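Local coordinates for transcriptional regulator, LacI family (Arthrobacter sp., PDB 4RKQ), which probably binds a sugar or related small effector in the cleft between two lobes and controls transcription in response, at residues A21-D24 and Y29-A32; V49-D52 and G57-G60; L94-E99 and A105-F110; F198-A203 and L239-L244; L246-R251 and K277-L282. All coordinates share one frame; numbering follows the deposited sequence. Where two conformers were deposited one is given.

Contacts 1, 2 and 3 belong to one lobe of the two-lobed chain, contact 4 to the other, and contact 5 reaches across where chain segments pass between them. Contacts 2, 3 and 4 are buried, contact 1 is partly so, and contact 5 is at the surface. Contacts 1 and 2 share neighbouring strands 17-22 and 47-52, but the first is packing round an aromatic ring and the second a buried salt bridge near the dimer interface. Contact 3 is backbone pairing of parallel strands. Contact 4 joins a helix start to strand 240-243 through one hydroxyl bond and a leucine packed on the helix, and contact 5 adds a weak ion pair beside that same strand.

Contact 1: A21-D24 and Y29-A32; sequences AIPD and YFPA
In the first beta-alpha-beta unit of the N-terminal lobe, the turn that leaves strand 17-22 brings Ile22, Pro23 and Asp24 round the ring of Phe30, in the opening turn of helix 29-43. Phe30 CG lies beside the backbone N, anti to the carbonyl carbon (chi1 -69°), which turns the ring to the Pro23 side. The pyrrolidine of Pro23 lies over one ring face: its CD is 3.9 Å from the centroid of the Phe30 ring and 13° off the normal, a CH-pi contact, and Pro23 CG comes within 3.6 Å of Phe30 CZ. Tyr29 CD2 leans on the opposite face, toward the rim. An alanine in place of Phe30 is likely to leave the Pro23 ring without its aromatic partner and open a gap beside Tyr29. From the edge comes Asp24, its OD1 3.5 Å from Phe30 CD2 and its carboxylate turned 81° against the ring plane. That oxygen also accepts from Asn27 N. Such a turn at the C-terminal end of a parallel strand borders the ligand cleft in periplasmic-binding-protein-like folds, and a bound 1,2-ethanediol, probably from the crystallisation liquor, lies about 4 Å from the Phe30 side chain at nearest atoms. Ile22 adds its CG2 methyl, 4.2 Å from Phe30 CD1. The backbone Asp24 O, buried 3.2 Å from Phe30 CB, has no polar partner in the model.

Contact 2: V49-D52 and G57-G60; sequences VVDD and GRSG
Arg58 grips the carboxylate of Asp51 end-on with two nitrogens, each bonded to its own oxygen. Its NH1 donates to Asp51 OD1 at 2.8 Å and 176°, and NH2 to Asp51 OD2 at 2.8 Å and 173°. Both acceptors use the lone pair on the side of the other oxygen, and the two flat groups are almost coplanar, which lets both bonds run straight. Asp51 OD2 also takes a bond from His66 ND1, which helps fix the rotation of the carboxylate. The arginine chain bends at chi3 (69°), and this swings the guanidinium edge onto the strand end. NH1 has a further task: it donates to water 1 over 2.9 Å, and that water in turn donates to Asp52 O at 2.8 Å, tying the main chain of the strand to the same arginine. A leucine in place of Asp51 would probably leave the guanidinium of Arg58 without its countercharge and His66 without this acceptor. The Asp52 carboxylate turns elsewhere, to His55 and Gly54 N. Further out, Asp51 packs on Ala63 and Leu67 of helix 60-67, Arg58 touches Thr42 of the second subunit, and Val50 makes backbone hydrogen bonds to that subunit and packs on its Val50. The bridge thus closes the strand-to-helix connection of a beta-alpha unit, beside the subunit interface of a LacI-family dimer with the periplasmic-binding-protein-like fold.

Contact 3: L94-E99 and A105-F110; sequences LIVLDE and AGSINF
Leu97 and Ile108 are partners on strands 94-97 and 106-110, parallel neighbours in the sheet of the N-terminal lobe, their short axes 13° apart. Four main-chain bonds join the two segments in turn. Gly106 N donates to Leu94 O at 2.9 Å, in the carbonyl plane, and Val96 N reaches Gly106 O at 3.1 Å from well above the plane of that carbonyl. Ile108 N meets Val96 O at 2.9 Å, and Asp98 N meets Ile108 O at the same length; both approach almost straight in line with the carbonyl bond. At the start of the pair, Leu94 N and Ala105 N both find Gln86 OE1. Where the strands part, waters take over. Water 2 accepts from Phe110 N and donates to Asp98 OD1, 2.9 Å away, an oxygen that also bonds Tyr112 OH. Water 3 accepts from Glu99 N and is hydrogen-bonded to Ser107 OG at 2.7 Å. The Glu99 carboxylate is occupied too, one oxygen by Gly80 N and the other by Ala82 N. On the face toward helix 246-262, Leu97 and Ile108 lie side by side, pointing the same way, and chi1 of -68° keeps Leu97 CG beside its backbone N and 3.9 Å from Ile108 CB.

Contact 4: F198-A203 and L239-L244; sequences FNDLMA and LSTMAL. With EDO (1,2-ethanediol), chain F.
Leu239, leading into the strand that carries Thr241, pushes its isobutyl group against the first turn of helix 200-212. Its CG stands anti to the backbone N (chi1 173°), which carries the two methyls toward the helix: Leu239 CD2 rests 3.7 Å from Ala203 CB, with CD1 close by, and the same CD2 is 3.6 Å from Asp200 OD1. The leucine methyl therefore fills the angle between the alanine and the base of the carboxylate. The carbonyl of Leu239 accepts from Arg283 NH1. Ser240 faces the other way, where its OG bonds with Arg283 N and Thr286 OG1. Thr241 then turns back to the helix, its OG1 donating to Asp200 OD1 at 2.8 Å along the lone pair on the side of the other oxygen; the two side chains meet at about a right angle. Asp200 OD2 accepts from Ile229 N, so both oxygens of this buried carboxylate are engaged, from the strand and from a loop. One residue earlier, Asn199 is the N-cap of the helix: its OD1 accepts from Met202 N at 3.0 Å and 166°. Its amide nitrogen ND2 looks into the cleft between the lobes and donates to O1 of a 1,2-ethanediol at 3.0 Å, a molecule also bonded to Asn27, Asp227 and Arg151. A carboxylate at the first turn of a helix, fed by a hydroxyl and main-chain N-H, is likely to keep its negative charge comfortably despite burial, and it fastens the helix start that presents Asn199 to the cleft.

Contact 5: L246-R251 and K277-L282; sequences LREVGR and KHRLVL
Glu248 and Arg279 make a loose ion pair at the surface. The closest approach is Arg279 NH1 to Glu248 OE1 at 3.4 Å, a salt bridge whose hydrogen bond is weak, with an angle of 145° at the hydrogen. The same OE1 is 3.6 Å from Arg279 NH2. It sits at the edge of the guanidinium, near its plane, facing both terminal nitrogens without coming close to either. Carboxylate and guanidinium planes differ by 15°, though the two side chains cross at about a right angle. Arg279 gets there by bending at chi3 (-56°). The glutamate chain is bent at chi2, poorly ordered and beside a crystal neighbour, and its exact position should be read with caution. The pair is carried by regular elements. Glu248 rides on the first turns of helix 246-262, where Gly250 N bonds Leu246 O at 3.0 Å and Arg251 N bonds Arg247 O at 2.7 Å. Toward helix 29-43, Leu246 packs on Tyr29 and Ala32, and Val249 lies against Leu97. Arg279 belongs to strand 273-281, where its main chain is paired with Ala243. Just before it, the His278 ring meets that of Phe110, their planes inclined to each other by roughly half a right angle. The pair therefore bridges a helix packed on the N-terminal lobe and a strand of the C-terminal lobe, next to the places where the chain passes between lobes, a setting consistent with the multi-stranded hinge of the LacI and periplasmic-binding-protein-like fold.

Contact 1: A21-D24 and Y29-A32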
# COMPACT_ATOMS: atom_id res chain seq x y z
N ALA A 21 1.65 -13.33 -7.60
CA ALA A 21 0.35 -12.91 -8.15
C ALA A 21 -0.53 -12.29 -7.01
O ALA A 21 -0.79 -12.93 -5.97
CB ALA A 21 -0.33 -14.10 -8.80
N ILE A 22 -0.94 -11.05 -7.17
CA ILE A 22 -1.82 -10.43 -6.19
C ILE A 22 -3.03 -9.81 -6.89
O ILE A 22 -2.87 -9.30 -7.98
CB ILE A 22 -1.12 -9.38 -5.33
CG1 ILE A 22 -0.35 -8.46 -6.21
CG2 ILE A 22 -0.15 -10.08 -4.35
CD1 ILE A 22 0.01 -7.17 -5.53
N PRO A 23 -4.20 -9.88 -6.26
CA PRO A 23 -5.42 -9.43 -6.91
C PRO A 23 -5.57 -7.93 -7.01
O PRO A 23 -6.35 -7.48 -7.78
CB PRO A 23 -6.54 -9.98 -6.03
CG PRO A 23 -5.92 -10.25 -4.73
CD PRO A 23 -4.48 -10.54 -4.97
N ASP A 24 -4.87 -7.16 -6.17
CA ASP A 24 -4.87 -5.70 -6.30
C ASP A 24 -3.73 -5.17 -5.50
O ASP A 24 -3.10 -5.91 -4.76
CB ASP A 24 -6.19 -5.07 -5.80
CG ASP A 24 -6.47 -5.35 -4.33
OD1 ASP A 24 -5.72 -4.87 -3.44
OD2 ASP A 24 -7.45 -6.07 -4.07
N TYR A 29 -2.99 -4.54 2.52
CA TYR A 29 -2.45 -5.85 2.81
C TYR A 29 -1.57 -6.36 1.69
O TYR A 29 -0.52 -6.91 1.94
CB TYR A 29 -3.58 -6.86 3.06
CG TYR A 29 -3.01 -8.23 3.27
CD1 TYR A 29 -2.36 -8.55 4.44
CD2 TYR A 29 -3.05 -9.20 2.26
CE1 TYR A 29 -1.77 -9.78 4.62
CE2 TYR A 29 -2.48 -10.46 2.45
CZ TYR A 29 -1.81 -10.73 3.62
OH TYR A 29 -1.22 -11.96 3.83
N PHE A 30 -1.98 -6.19 0.43
CA PHE A 30 -1.29 -6.87 -0.65
C PHE A 30 0.10 -6.31 -0.94
O PHE A 30 1.03 -7.09 -1.09
CB PHE A 30 -2.16 -7.06 -1.90
CG PHE A 30 -3.29 -8.05 -1.68
CD1 PHE A 30 -3.01 -9.36 -1.41
CD2 PHE A 30 -4.61 -7.62 -1.62
CE1 PHE A 30 -4.02 -10.25 -1.15
CE2 PHE A 30 -5.62 -8.52 -1.39
CZ PHE A 30 -5.33 -9.84 -1.16
N PRO A 31 0.27 -5.00 -0.92
CA PRO A 31 1.64 -4.49 -1.04
C PRO A 31 2.52 -4.86 0.14
O PRO A 31 3.69 -5.10 -0.05
CB PRO A 31 1.48 -2.97 -1.13
CG PRO A 31 0.03 -2.72 -1.30
CD PRO A 31 -0.75 -3.94 -1.12
N ALA A 32 1.95 -4.96 1.34
CA ALA A 32 2.73 -5.36 2.52
C ALA A 32 3.18 -6.81 2.41
O ALA A 32 4.34 -7.14 2.65
CB ALA A 32 1.93 -5.15 3.77

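Contact 2: V49-D52 and G57-G60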
# COMPACT_ATOMS: atom_id res chain seq x y z
N VAL A 49 9.14 -11.08 -9.84
CA VAL A 49 8.25 -10.18 -10.59
C VAL A 49 6.81 -10.29 -10.04
O VAL A 49 6.31 -11.39 -9.73
CB VAL A 49 8.23 -10.49 -12.09
CG1 VAL A 49 9.52 -9.98 -12.73
CG2 VAL A 49 8.04 -11.97 -12.34
N VAL A 50 6.15 -9.13 -9.93
CA VAL A 50 4.80 -9.06 -9.38
C VAL A 50 3.82 -8.80 -10.52
O VAL A 50 4.10 -7.95 -11.37
CB VAL A 50 4.72 -7.93 -8.33
CG1 VAL A 50 3.29 -7.75 -7.86
CG2 VAL A 50 5.62 -8.27 -7.15
N ASP A 51 2.74 -9.57 -10.57
CA ASP A 51 1.61 -9.29 -11.49
C ASP A 51 0.39 -8.93 -10.61
O ASP A 51 -0.15 -9.80 -9.88
CB ASP A 51 1.30 -10.51 -12.31
CG ASP A 51 0.19 -10.27 -13.37
OD1 ASP A 51 -0.61 -9.33 -13.25
OD2 ASP A 51 0.12 -11.09 -14.30
N ASP A 52 -0.01 -7.65 -10.68
CA ASP A 52 -1.21 -7.13 -10.04
C ASP A 52 -2.31 -7.38 -11.07
O ASP A 52 -2.34 -6.67 -12.12
CB ASP A 52 -1.08 -5.64 -9.75
CG ASP A 52 -2.41 -4.97 -9.44
OD1 ASP A 52 -3.44 -5.65 -9.22
OD2 ASP A 52 -2.43 -3.72 -9.50
N GLY A 57 -10.66 -7.15 -15.95
CA GLY A 57 -11.32 -8.41 -15.75
C GLY A 57 -10.42 -9.61 -15.64
O GLY A 57 -10.89 -10.74 -15.70
N ARG A 58 -9.12 -9.40 -15.42
CA ARG A 58 -8.19 -10.55 -15.35
C ARG A 58 -8.41 -11.38 -14.05
O ARG A 58 -8.88 -10.87 -13.05
CB ARG A 58 -6.75 -10.08 -15.51
CG ARG A 58 -6.38 -9.53 -16.86
CD ARG A 58 -4.95 -9.02 -16.92
NE ARG A 58 -3.95 -10.10 -16.84
CZ ARG A 58 -2.93 -10.16 -15.99
NH1 ARG A 58 -2.70 -9.19 -15.13
NH2 ARG A 58 -2.07 -11.17 -16.07
N SER A 59 -8.07 -12.67 -14.10
CA SER A 59 -8.23 -13.58 -12.96
C SER A 59 -6.82 -14.04 -12.47
O SER A 59 -5.82 -13.81 -13.16
CB SER A 59 -9.00 -14.82 -13.40
OG SER A 59 -8.19 -15.64 -14.28
N GLY A 60 -6.78 -14.72 -11.34
CA GLY A 60 -5.55 -15.34 -10.87
C GLY A 60 -5.00 -16.34 -11.86
O GLY A 60 -3.80 -16.50 -11.96
O HOH W 1 -3.64 -6.54 -14.62

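Contact 3: L94-E99 and A105-F110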
# COMPACT_ATOMS: atom_id res chain seq x y z
N LEU A 94 3.36 -24.05 -7.47
CA LEU A 94 2.52 -22.99 -7.00
C LEU A 94 2.34 -23.10 -5.49
O LEU A 94 2.00 -24.17 -4.98
CB LEU A 94 1.16 -23.08 -7.67
CG LEU A 94 0.09 -22.12 -7.21
CD1 LEU A 94 0.47 -20.67 -7.52
CD2 LEU A 94 -1.22 -22.50 -7.90
N ILE A 95 2.58 -21.97 -4.81
CA ILE A 95 2.18 -21.80 -3.43
C ILE A 95 1.04 -20.79 -3.41
O ILE A 95 1.26 -19.61 -3.68
CB ILE A 95 3.35 -21.28 -2.58
CG1 ILE A 95 4.47 -22.34 -2.64
CG2 ILE A 95 2.88 -21.07 -1.14
CD1 ILE A 95 5.73 -21.89 -2.03
N VAL A 96 -0.14 -21.24 -3.05
CA VAL A 96 -1.31 -20.34 -2.81
C VAL A 96 -1.60 -20.05 -1.37
O VAL A 96 -1.34 -20.86 -0.49
CB VAL A 96 -2.61 -20.92 -3.43
CG1 VAL A 96 -2.53 -20.95 -4.94
CG2 VAL A 96 -2.90 -22.32 -2.90
N LEU A 97 -2.18 -18.88 -1.11
CA LEU A 97 -2.58 -18.54 0.21
C LEU A 97 -4.07 -18.32 0.29
O LEU A 97 -4.70 -17.81 -0.65
CB LEU A 97 -1.92 -17.23 0.63
CG LEU A 97 -0.43 -17.35 0.82
CD1 LEU A 97 0.35 -17.11 -0.47
CD2 LEU A 97 -0.01 -16.39 1.91
N ASP A 98 -4.63 -18.71 1.43
CA ASP A 98 -5.98 -18.33 1.82
C ASP A 98 -7.09 -18.87 0.92
O ASP A 98 -8.15 -18.27 0.82
CB ASP A 98 -6.06 -16.80 1.97
CG ASP A 98 -7.20 -16.36 2.90
OD1 ASP A 98 -7.46 -17.08 3.87
OD2 ASP A 98 -7.86 -15.34 2.63
N GLU A 99 -6.88 -20.04 0.31
CA GLU A 99 -7.94 -20.68 -0.46
C GLU A 99 -7.74 -22.18 -0.46
O GLU A 99 -6.73 -22.67 -0.01
CB GLU A 99 -8.03 -20.12 -1.88
CG GLU A 99 -6.83 -20.37 -2.80
CD GLU A 99 -7.14 -19.97 -4.28
OE1 GLU A 99 -7.51 -20.82 -5.09
OE2 GLU A 99 -7.08 -18.80 -4.62
N ALA A 105 1.06 -27.31 -5.41
CA ALA A 105 2.22 -27.88 -4.73
C ALA A 105 2.31 -27.49 -3.28
O ALA A 105 2.73 -28.29 -2.47
CB ALA A 105 3.50 -27.46 -5.46
N GLY A 106 1.92 -26.24 -2.96
CA GLY A 106 2.02 -25.73 -1.63
C GLY A 106 0.90 -24.81 -1.30
O GLY A 106 0.30 -24.20 -2.19
N SER A 107 0.63 -24.69 -0.01
CA SER A 107 -0.51 -23.85 0.48
C SER A 107 -0.26 -23.35 1.86
O SER A 107 0.25 -24.06 2.71
CB SER A 107 -1.82 -24.65 0.49
OG SER A 107 -2.95 -23.85 0.77
N ILE A 108 -0.66 -22.11 2.09
CA ILE A 108 -0.67 -21.50 3.41
C ILE A 108 -2.13 -21.09 3.69
O ILE A 108 -2.77 -20.41 2.89
CB ILE A 108 0.20 -20.21 3.45
CG1 ILE A 108 1.65 -20.35 2.97
CG2 ILE A 108 0.12 -19.55 4.82
CD1 ILE A 108 2.50 -21.35 3.69
N ASN A 109 -2.69 -21.59 4.79
CA ASN A 109 -4.08 -21.26 5.21
C ASN A 109 -3.98 -20.68 6.62
O ASN A 109 -2.93 -20.76 7.28
CB ASN A 109 -5.01 -22.48 5.18
CG ASN A 109 -5.73 -22.68 3.82
OD1 ASN A 109 -5.47 -22.00 2.84
ND2 ASN A 109 -6.62 -23.65 3.77
N PHE A 110 -5.05 -20.06 7.08
CA PHE A 110 -5.03 -19.41 8.41
C PHE A 110 -6.17 -20.03 9.21
O PHE A 110 -7.16 -20.42 8.63
CB PHE A 110 -5.22 -17.92 8.26
CG PHE A 110 -4.18 -17.31 7.37
CD1 PHE A 110 -4.38 -17.28 6.00
CD2 PHE A 110 -3.00 -16.83 7.89
CE1 PHE A 110 -3.40 -16.78 5.16
CE2 PHE A 110 -2.04 -16.30 7.07
CZ PHE A 110 -2.24 -16.28 5.70
O HOH W 2 -6.85 -19.73 4.82
O HOH W 3 -4.18 -21.50 0.13

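Contact 4: F198-A203 and L239-L244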
# COMPACT_ATOMS: atom_id res chain seq x y z
N PHE A 198 -14.06 -7.58 8.74
CA PHE A 198 -13.43 -8.55 7.86
C PHE A 198 -11.92 -8.33 7.75
O PHE A 198 -11.15 -9.27 7.79
CB PHE A 198 -14.11 -8.46 6.47
CG PHE A 198 -13.49 -9.33 5.46
CD1 PHE A 198 -13.85 -10.66 5.36
CD2 PHE A 198 -12.52 -8.83 4.60
CE1 PHE A 198 -13.24 -11.49 4.42
CE2 PHE A 198 -11.91 -9.66 3.65
CZ PHE A 198 -12.27 -10.99 3.56
N ASN A 199 -11.50 -7.08 7.56
CA ASN A 199 -10.12 -6.76 7.60
C ASN A 199 -9.89 -5.33 8.03
O ASN A 199 -10.85 -4.54 8.20
CB ASN A 199 -9.45 -7.04 6.22
CG ASN A 199 -10.04 -6.22 5.09
OD1 ASN A 199 -10.75 -5.25 5.29
ND2 ASN A 199 -9.72 -6.62 3.86
N ASP A 200 -8.61 -4.99 8.15
CA ASP A 200 -8.17 -3.62 8.55
C ASP A 200 -8.61 -2.49 7.64
O ASP A 200 -8.97 -1.43 8.12
CB ASP A 200 -6.66 -3.53 8.71
CG ASP A 200 -6.11 -4.30 9.92
OD1 ASP A 200 -6.91 -4.79 10.73
OD2 ASP A 200 -4.85 -4.39 10.05
N LEU A 201 -8.58 -2.69 6.32
CA LEU A 201 -9.03 -1.67 5.41
C LEU A 201 -10.51 -1.34 5.67
O LEU A 201 -10.90 -0.15 5.76
CB LEU A 201 -8.87 -2.16 3.97
CG LEU A 201 -9.35 -1.19 2.92
CD1 LEU A 201 -8.58 0.10 3.03
CD2 LEU A 201 -9.27 -1.80 1.52
N MET A 202 -11.34 -2.38 5.81
CA MET A 202 -12.76 -2.15 6.14
C MET A 202 -12.87 -1.51 7.54
O MET A 202 -13.66 -0.63 7.76
CB MET A 202 -13.58 -3.45 6.00
CG MET A 202 -13.70 -3.96 4.54
SD MET A 202 -14.76 -5.41 4.34
CE MET A 202 -16.34 -4.60 4.23
N ALA A 203 -12.03 -1.95 8.49
CA ALA A 203 -12.05 -1.34 9.81
C ALA A 203 -11.74 0.14 9.81
O ALA A 203 -12.33 0.89 10.59
CB ALA A 203 -11.12 -2.08 10.79
N LEU A 239 -5.55 1.04 15.51
CA LEU A 239 -6.52 -0.02 15.28
C LEU A 239 -6.07 -1.31 15.89
O LEU A 239 -4.97 -1.80 15.60
CB LEU A 239 -6.76 -0.21 13.78
CG LEU A 239 -7.63 -1.39 13.33
CD1 LEU A 239 -9.03 -1.26 13.85
CD2 LEU A 239 -7.64 -1.48 11.82
N SER A 240 -6.91 -1.86 16.76
CA SER A 240 -6.63 -3.15 17.38
C SER A 240 -6.96 -4.17 16.31
O SER A 240 -7.90 -3.99 15.55
CB SER A 240 -7.50 -3.40 18.63
OG SER A 240 -7.09 -2.52 19.67
N THR A 241 -6.19 -5.24 16.24
CA THR A 241 -6.35 -6.13 15.11
C THR A 241 -5.89 -7.55 15.37
O THR A 241 -5.00 -7.80 16.18
CB THR A 241 -5.61 -5.55 13.89
OG1 THR A 241 -5.85 -6.37 12.75
CG2 THR A 241 -4.10 -5.47 14.11
N MET A 242 -6.50 -8.49 14.66
CA MET A 242 -5.98 -9.85 14.60
C MET A 242 -4.92 -9.87 13.47
O MET A 242 -5.23 -9.70 12.27
CB MET A 242 -7.08 -10.86 14.36
CG MET A 242 -8.18 -10.94 15.44
SD MET A 242 -7.48 -11.45 17.01
CE MET A 242 -6.57 -12.93 16.56
N ALA A 243 -3.69 -10.14 13.85
CA ALA A 243 -2.55 -10.02 12.92
C ALA A 243 -1.57 -11.14 12.99
O ALA A 243 -1.36 -11.71 14.05
CB ALA A 243 -1.81 -8.75 13.24
N LEU A 244 -0.86 -11.38 11.88
CA LEU A 244 0.39 -12.14 11.95
C LEU A 244 1.40 -11.22 11.32
O LEU A 244 1.03 -10.37 10.50
CB LEU A 244 0.31 -13.50 11.23
C1 EDO F . -7.22 -9.38 2.78
O1 EDO F . -7.11 -8.12 3.45
C2 EDO F . -6.41 -10.45 3.48
O2 EDO F . -7.05 -10.64 4.75

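Contact 5: L246-R251 and K277-L282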
# COMPACT_ATOMS: atom_id res chain seq x y z
N LEU A 246 3.87 -9.93 8.95
CA LEU A 246 4.02 -10.20 7.53
C LEU A 246 5.35 -10.84 7.22
O LEU A 246 5.47 -11.50 6.24
CB LEU A 246 3.81 -8.93 6.73
CG LEU A 246 2.28 -8.76 6.67
CD1 LEU A 246 1.88 -7.32 6.46
CD2 LEU A 246 1.71 -9.67 5.60
N ARG A 247 6.35 -10.68 8.09
CA ARG A 247 7.62 -11.40 7.91
C ARG A 247 7.44 -12.92 8.05
O ARG A 247 8.10 -13.68 7.34
CB ARG A 247 8.68 -10.91 8.89
CG ARG A 247 9.18 -9.52 8.57
CD ARG A 247 10.43 -9.21 9.38
NE ARG A 247 10.22 -8.00 10.16
CZ ARG A 247 10.24 -7.93 11.48
NH1 ARG A 247 10.02 -6.77 12.07
NH2 ARG A 247 10.50 -9.01 12.23
N GLU A 248 6.63 -13.33 9.02
CA GLU A 248 6.26 -14.74 9.23
C GLU A 248 5.44 -15.33 8.08
O GLU A 248 5.65 -16.48 7.69
CB GLU A 248 5.44 -14.90 10.52
CG GLU A 248 6.23 -15.42 11.69
CD GLU A 248 5.97 -14.63 12.96
OE1 GLU A 248 5.10 -15.04 13.75
OE2 GLU A 248 6.62 -13.59 13.14
N VAL A 249 4.48 -14.57 7.57
CA VAL A 249 3.70 -15.07 6.43
C VAL A 249 4.61 -15.24 5.22
O VAL A 249 4.60 -16.28 4.54
CB VAL A 249 2.52 -14.17 6.05
CG1 VAL A 249 1.82 -14.77 4.85
CG2 VAL A 249 1.54 -14.03 7.20
N GLY A 250 5.39 -14.20 4.96
CA GLY A 250 6.45 -14.24 3.95
C GLY A 250 7.43 -15.37 4.12
O GLY A 250 7.75 -16.08 3.14
N ARG A 251 7.95 -15.55 5.33
CA ARG A 251 8.85 -16.69 5.55
C ARG A 251 8.18 -18.04 5.33
O ARG A 251 8.78 -18.96 4.79
CB ARG A 251 9.50 -16.60 6.93
CG ARG A 251 10.63 -17.56 7.20
CD ARG A 251 11.57 -17.06 8.29
NE ARG A 251 10.90 -16.28 9.33
CZ ARG A 251 10.09 -16.77 10.28
NH1 ARG A 251 9.54 -15.95 11.16
NH2 ARG A 251 9.79 -18.07 10.34
N LYS A 277 -1.48 -18.91 12.42
CA LYS A 277 -2.43 -18.40 13.42
C LYS A 277 -2.20 -16.91 13.65
O LYS A 277 -1.05 -16.49 13.86
CB LYS A 277 -2.28 -19.16 14.74
CG LYS A 277 -2.63 -20.64 14.68
CD LYS A 277 -3.26 -21.12 15.98
CE LYS A 277 -3.33 -22.64 16.07
NZ LYS A 277 -3.94 -23.28 14.87
N HIS A 278 -3.28 -16.12 13.62
CA HIS A 278 -3.19 -14.69 13.92
C HIS A 278 -3.02 -14.53 15.42
O HIS A 278 -3.37 -15.43 16.18
CB HIS A 278 -4.48 -13.97 13.55
CG HIS A 278 -4.78 -13.96 12.09
ND1 HIS A 278 -5.29 -15.06 11.43
CD2 HIS A 278 -4.66 -12.98 11.17
CE1 HIS A 278 -5.49 -14.75 10.17
NE2 HIS A 278 -5.14 -13.49 9.98
N ARG A 279 -2.56 -13.36 15.84
CA ARG A 279 -2.48 -13.01 17.24
C ARG A 279 -3.22 -11.68 17.40
O ARG A 279 -3.20 -10.84 16.50
CB ARG A 279 -1.01 -12.90 17.66
CG ARG A 279 -0.29 -14.24 17.77
CD ARG A 279 1.14 -14.11 18.31
NE ARG A 279 1.97 -13.20 17.51
CZ ARG A 279 2.57 -13.51 16.35
NH1 ARG A 279 2.45 -14.72 15.81
NH2 ARG A 279 3.30 -12.59 15.72
N LEU A 280 -3.85 -11.48 18.55
CA LEU A 280 -4.51 -10.19 18.84
C LEU A 280 -3.49 -9.12 19.18
O LEU A 280 -2.72 -9.27 20.11
CB LEU A 280 -5.49 -10.35 20.00
CG LEU A 280 -6.23 -9.11 20.48
CD1 LEU A 280 -7.03 -8.43 19.37
CD2 LEU A 280 -7.09 -9.48 21.67
N VAL A 281 -3.46 -8.05 18.40
CA VAL A 281 -2.61 -6.90 18.67
C VAL A 281 -3.51 -5.77 19.19
O VAL A 281 -4.37 -5.23 18.46
CB VAL A 281 -1.82 -6.46 17.42
CG1 VAL A 281 -0.97 -5.23 17.72
CG2 VAL A 281 -0.98 -7.62 16.92
N LEU A 282 -3.37 -5.47 20.47
CA LEU A 282 -4.19 -4.48 21.14
C LEU A 282 -3.59 -3.11 20.97
O LEU A 282 -2.46 -2.88 21.35
CB LEU A 282 -4.30 -4.79 22.64
CG LEU A 282 -5.11 -6.07 22.93
CD1 LEU A 282 -5.21 -6.34 24.43
CD2 LEU A 282 -6.50 -5.99 22.31